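Local coordinates for type III secretion system effector protein ExoU (Pseudomonas fluorescens, PDB 4QMK), which probably acts as a patatin-like phospholipase A2 toxin that localises to the plasma membrane by binding phosphatidylinositol 4,5-bisphosphate, at residues V163-S167 / I577-I581; L38-V42 / S455-L460. One frame throughout, in Å; residues are numbered along the deposited sequence.

Interaction 1 of 2, residues V163-S167 / I577-I581; sequences VGNIS and IREVI
Bends at chi2 and chi3 fold the long chain of Arg578 over, bringing NH1 to the carbonyl of Gly164 and the amide of Asn165, while a bend at chi2 of Glu579 (64°) turns its carboxylate against the same corner of the loop. Arg578 NH1 gives Gly164 O only a weak hydrogen bond, 3.2 Å long and poorly aligned. Its stronger tie is within helix 555-585: the salt bridge from Arg578 NH1 to Glu579 OE2, at 3.0 Å, meets the carboxylate nearly along the C-O axis of OE2. Arginine suits this place because NH1 of its delocalised guanidinium cation can donate to a carboxylate and lie close to a backbone oxygen, probably easing the closeness of Glu579 OE2 to Gly164 O, two acceptors 3.3 Å apart. The other carboxylate oxygen, Glu579 OE1, lies 3.4 Å from Asn165 CA and accepts a hydrogen bond from a water, which in turn accepts from Ile166 N at 3.2 Å. This water bridges Ile166 N and the Glu579 carboxylate.

Asn165 is the N-cap of helix 166-173: Asn165 OD1 takes a bond from Ser167 N at 2.7 Å, the donor standing above the carbonyl plane. A short side chain with an acceptor and a donor fits such a place, since capping occupies OD1 while ND2 points elsewhere. The Asn165 and Arg578 side chains cross at about a right angle, with the amide and guanidinium planes turned 66° apart, and no bond joins the two donors.

Around this buried contact, Asn165 ND2 donates to Leu257 O and its OD1 also accepts from Val259 N, fastening the start of helix 166-173 to strand 254-260. Glu579 touches Gln256 of that strand as well as Trp647, and on helix 555-585 Ile577 and Ile581 pack against helix 592-606.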
loop_
_atom_site.group_PDB
_atom_site.type_symbol
_atom_site.label_atom_id
_atom_site.label_comp_id
_atom_site.label_asym_id
_atom_site.label_seq_id
_atom_site.Cartn_x
_atom_site.Cartn_y
_atom_site.Cartn_z
ATOM N N VAL A 163 1.215 -3.714 14.367
ATOM C CA VAL A 163 1.634 -3.248 13.075
ATOM C C VAL A 163 3.169 -3.173 13.150
ATOM O O VAL A 163 3.805 -3.395 14.207
ATOM C CB VAL A 163 1.062 -1.824 12.720
ATOM C CG1 VAL A 163 -0.464 -1.792 12.806
ATOM C CG2 VAL A 163 1.691 -0.711 13.590
ATOM N N GLY A 164 3.748 -2.783 12.033
ATOM C CA GLY A 164 5.192 -2.714 11.899
ATOM C C GLY A 164 5.897 -1.594 12.638
ATOM O O GLY A 164 6.900 -1.836 13.263
ATOM N N ASN A 165 5.374 -0.374 12.543
ATOM C CA ASN A 165 5.998 0.837 13.120
ATOM C C ASN A 165 5.013 1.989 13.000
ATOM O O ASN A 165 4.197 2.025 12.100
ATOM C CB ASN A 165 7.304 1.206 12.397
ATOM C CG ASN A 165 8.043 2.439 13.040
ATOM O OD1 ASN A 165 7.911 3.598 12.573
ATOM N ND2 ASN A 165 8.843 2.180 14.060
ATOM N N ILE A 166 5.055 2.907 13.931
ATOM C CA ILE A 166 4.183 4.064 13.853
ATOM C C ILE A 166 4.383 4.845 12.543
ATOM O O ILE A 166 3.488 5.529 12.100
ATOM C CB ILE A 166 4.342 4.946 15.083
ATOM C CG1 ILE A 166 3.238 5.951 15.153
ATOM C CG2 ILE A 166 5.666 5.652 15.114
ATOM C CD1 ILE A 166 3.174 6.502 16.557
ATOM N N SER A 167 5.525 4.698 11.886
ATOM C CA SER A 167 5.655 5.225 10.526
ATOM C C SER A 167 4.527 4.802 9.584
ATOM O O SER A 167 4.120 5.552 8.701
ATOM C CB SER A 167 6.957 4.753 9.900
ATOM O OG SER A 167 7.126 3.347 9.935
ATOM N N ILE A 577 11.237 -5.764 20.694
ATOM C CA ILE A 577 12.119 -4.892 21.442
ATOM C C ILE A 577 11.922 -3.462 21.100
ATOM O O ILE A 577 11.719 -2.641 21.938
ATOM C CB ILE A 577 13.586 -5.268 21.218
ATOM C CG1 ILE A 577 13.884 -6.570 22.007
ATOM C CG2 ILE A 577 14.508 -4.179 21.722
ATOM C CD1 ILE A 577 15.236 -7.215 21.747
ATOM N N ARG A 578 11.921 -3.178 19.834
ATOM C CA ARG A 578 11.855 -1.795 19.345
ATOM C C ARG A 578 10.485 -1.182 19.576
ATOM O O ARG A 578 10.376 -0.050 19.918
ATOM C CB ARG A 578 12.139 -1.848 17.835
ATOM C CG ARG A 578 12.323 -0.503 17.212
ATOM C CD ARG A 578 11.474 -0.322 15.985
ATOM N NE ARG A 578 11.933 -1.084 14.851
ATOM C CZ ARG A 578 11.162 -1.359 13.815
ATOM N NH1 ARG A 578 9.924 -0.911 13.771
ATOM N NH2 ARG A 578 11.627 -2.081 12.826
ATOM N N GLU A 579 9.451 -1.981 19.437
ATOM C CA GLU A 579 8.086 -1.517 19.398
ATOM C C GLU A 579 7.300 -1.674 20.728
ATOM O O GLU A 579 6.319 -1.010 20.958
ATOM C CB GLU A 579 7.394 -2.326 18.295
ATOM C CG GLU A 579 6.377 -1.593 17.447
ATOM C CD GLU A 579 6.982 -0.457 16.610
ATOM O OE1 GLU A 579 6.317 0.609 16.538
ATOM O OE2 GLU A 579 8.107 -0.614 16.087
ATOM N N VAL A 580 7.761 -2.533 21.612
ATOM C CA VAL A 580 7.083 -2.752 22.856
ATOM C C VAL A 580 7.972 -2.453 24.075
ATOM O O VAL A 580 7.577 -1.714 24.995
ATOM C CB VAL A 580 6.604 -4.190 22.957
ATOM C CG1 VAL A 580 5.935 -4.394 24.299
ATOM C CG2 VAL A 580 5.635 -4.508 21.852
ATOM N N ILE A 581 9.189 -2.959 24.070
ATOM C CA ILE A 581 10.052 -2.707 25.191
ATOM C C ILE A 581 10.583 -1.295 25.260
ATOM O O ILE A 581 10.451 -0.632 26.310
ATOM C CB ILE A 581 11.169 -3.690 25.233
ATOM C CG1 ILE A 581 10.586 -5.073 25.553
ATOM C CG2 ILE A 581 12.119 -3.303 26.330
ATOM C CD1 ILE A 581 11.601 -6.189 25.461
HETATM O O HOH W 1 6.801 3.102 16.619
#

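Interaction 2 of 2, residues L38-V42 / S455-L460; sequences LVKGV and SVQVDL
This is a mainly apolar helix-on-strand contact, partly buried, in which Val39 and Val42 of the edge strand 36-42 pack against helix 450-461, far along the chain. No hydrogen bond crosses it, so it rests on shape and on the burial of methyl groups. Val39 contributes both branches. Val39 CG1, anti to the backbone N (chi1 170°), meets Val456 CG1 at 3.9 Å, the two side chains crossing at about a right angle. Val39 CG2 presses on Asp459 CB at 3.5 Å and comes within 4.3 Å of Leu460 CD2. A beta-branched residue is apt here, being at home in an extended strand and offering two methyls to successive turns of the helix.

Val42 repeats the scheme nearer the beginning of the helix segment. Val42 CG1 lies 3.6 Å from Ser455 O and 4.3 Å from Val456 CG1, while Val42 CG2 slides past the carboxylate of Asp459, 4.0 Å from OD2. Asp459 thus lends its aliphatic CB to the packing and lays its charged end beside the valine methyls. The small Ser455 suits the close approach of Val42 to its carbonyl, and its OG is bonded back to Gln451 O. At the far end, Leu38 CD1 reaches Leu460 CD2 at a loose 4.5 Å.

Strand 36-42 pairs with strand 47-51, and two irregularities shape it: a classic bulge with Leu38 and Val39 both facing Ile49, and a G1 bulge with Gly41 and Val42 facing Leu47. Glycine suits position 41, where phi is positive. The arrangement is that of a helix packed on the bulged outer strand of a four-stranded antiparallel sheet.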
loop_
_atom_site.group_PDB
_atom_site.type_symbol
_atom_site.label_atom_id
_atom_site.label_comp_id
_atom_site.label_asym_id
_atom_site.label_seq_id
_atom_site.Cartn_x
_atom_site.Cartn_y
_atom_site.Cartn_z
ATOM N N LEU A 38 50.626 -18.866 5.124
ATOM C CA LEU A 38 50.067 -19.390 3.885
ATOM C C LEU A 38 49.702 -18.239 2.934
ATOM O O LEU A 38 49.782 -18.385 1.713
ATOM C CB LEU A 38 48.814 -20.211 4.180
ATOM C CG LEU A 38 48.994 -21.522 4.940
ATOM C CD1 LEU A 38 47.640 -22.202 5.135
ATOM C CD2 LEU A 38 49.939 -22.446 4.203
ATOM N N VAL A 39 49.306 -17.103 3.516
ATOM C CA VAL A 39 48.852 -15.928 2.781
ATOM C C VAL A 39 49.139 -14.672 3.604
ATOM O O VAL A 39 49.006 -14.666 4.818
ATOM C CB VAL A 39 47.330 -16.027 2.559
ATOM C CG1 VAL A 39 46.754 -14.727 2.029
ATOM C CG2 VAL A 39 47.035 -17.188 1.631
ATOM N N LYS A 40 49.527 -13.606 2.916
ATOM C CA LYS A 40 49.885 -12.358 3.566
ATOM C C LYS A 40 49.267 -11.110 2.976
ATOM O O LYS A 40 49.298 -10.876 1.778
ATOM C CB LYS A 40 51.400 -12.204 3.595
ATOM C CG LYS A 40 52.108 -13.169 4.543
ATOM C CD LYS A 40 51.777 -12.897 6.017
ATOM C CE LYS A 40 52.600 -11.763 6.632
ATOM N NZ LYS A 40 53.994 -12.212 6.895
ATOM N N GLY A 41 48.715 -10.301 3.861
ATOM C CA GLY A 41 48.187 -8.988 3.535
ATOM C C GLY A 41 47.512 -8.908 2.199
ATOM O O GLY A 41 47.690 -7.962 1.476
ATOM N N VAL A 42 46.663 -9.869 1.905
ATOM C CA VAL A 42 45.994 -9.861 0.665
ATOM C C VAL A 42 44.802 -8.970 0.737
ATOM O O VAL A 42 43.990 -9.080 1.659
ATOM C CB VAL A 42 45.547 -11.254 0.259
ATOM C CG1 VAL A 42 44.563 -11.164 -0.880
ATOM C CG2 VAL A 42 46.751 -12.066 -0.151
ATOM N N SER A 455 39.874 -13.984 -3.335
ATOM C CA SER A 455 41.095 -13.215 -3.056
ATOM C C SER A 455 42.311 -14.059 -2.790
ATOM O O SER A 455 43.419 -13.668 -3.150
ATOM C CB SER A 455 40.953 -12.398 -1.773
ATOM O OG SER A 455 39.761 -11.697 -1.758
ATOM N N VAL A 456 42.113 -15.172 -2.095
ATOM C CA VAL A 456 43.223 -15.992 -1.627
ATOM C C VAL A 456 43.324 -17.326 -2.292
ATOM O O VAL A 456 44.119 -18.170 -1.909
ATOM C CB VAL A 456 43.072 -16.256 -0.130
ATOM C CG1 VAL A 456 43.133 -14.950 0.639
ATOM C CG2 VAL A 456 41.769 -16.969 0.181
ATOM N N GLN A 457 42.528 -17.505 -3.315
ATOM C CA GLN A 457 42.411 -18.780 -3.982
ATOM C C GLN A 457 43.700 -19.287 -4.547
ATOM O O GLN A 457 43.991 -20.497 -4.403
ATOM C CB GLN A 457 41.366 -18.652 -5.086
ATOM C CG GLN A 457 40.920 -19.941 -5.717
ATOM C CD GLN A 457 40.184 -19.721 -7.027
ATOM O OE1 GLN A 457 39.579 -18.668 -7.236
ATOM N NE2 GLN A 457 40.208 -20.719 -7.906
ATOM N N VAL A 458 44.490 -18.405 -5.179
ATOM C CA VAL A 458 45.695 -18.914 -5.850
ATOM C C VAL A 458 46.702 -19.374 -4.831
ATOM O O VAL A 458 47.250 -20.462 -4.963
ATOM C CB VAL A 458 46.349 -17.969 -6.908
ATOM C CG1 VAL A 458 45.283 -17.236 -7.730
ATOM C CG2 VAL A 458 47.326 -16.991 -6.286
ATOM N N ASP A 459 46.896 -18.591 -3.780
ATOM C CA ASP A 459 47.847 -18.958 -2.719
ATOM C C ASP A 459 47.425 -20.259 -2.015
ATOM O O ASP A 459 48.248 -21.130 -1.736
ATOM C CB ASP A 459 47.950 -17.831 -1.683
ATOM C CG ASP A 459 48.447 -16.509 -2.274
ATOM O OD1 ASP A 459 49.496 -16.516 -2.940
ATOM O OD2 ASP A 459 47.819 -15.445 -2.029
ATOM N N LEU A 460 46.129 -20.390 -1.769
ATOM C CA LEU A 460 45.611 -21.580 -1.089
ATOM C C LEU A 460 45.641 -22.850 -1.910
ATOM O O LEU A 460 45.785 -23.940 -1.337
ATOM C CB LEU A 460 44.197 -21.334 -0.592
ATOM C CG LEU A 460 44.145 -20.413 0.629
ATOM C CD1 LEU A 460 42.734 -20.347 1.113
ATOM C CD2 LEU A 460 45.042 -20.969 1.708
#

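How the interactions relate
Interaction 1 is buried and polar, whereas interaction 2 is mainly apolar and only partly buried. Their centres stand 45 Å apart on opposite sides of the chain's centre, and they share no helix or strand. In residues 163-167 with 577-581, largely buried polar groups join a patatin-family segment to one from the C-terminal domain of the toxin: a salt bridge and a cap order each side internally, while a weak hydrogen bond and a water link the two. In residues 38-42 with 455-460, methyl groups gather inward and charge is kept to the margin, joining a small antiparallel sheet to a helix. Both bring together parts over 400 residues apart, and their segments alternate along the chain.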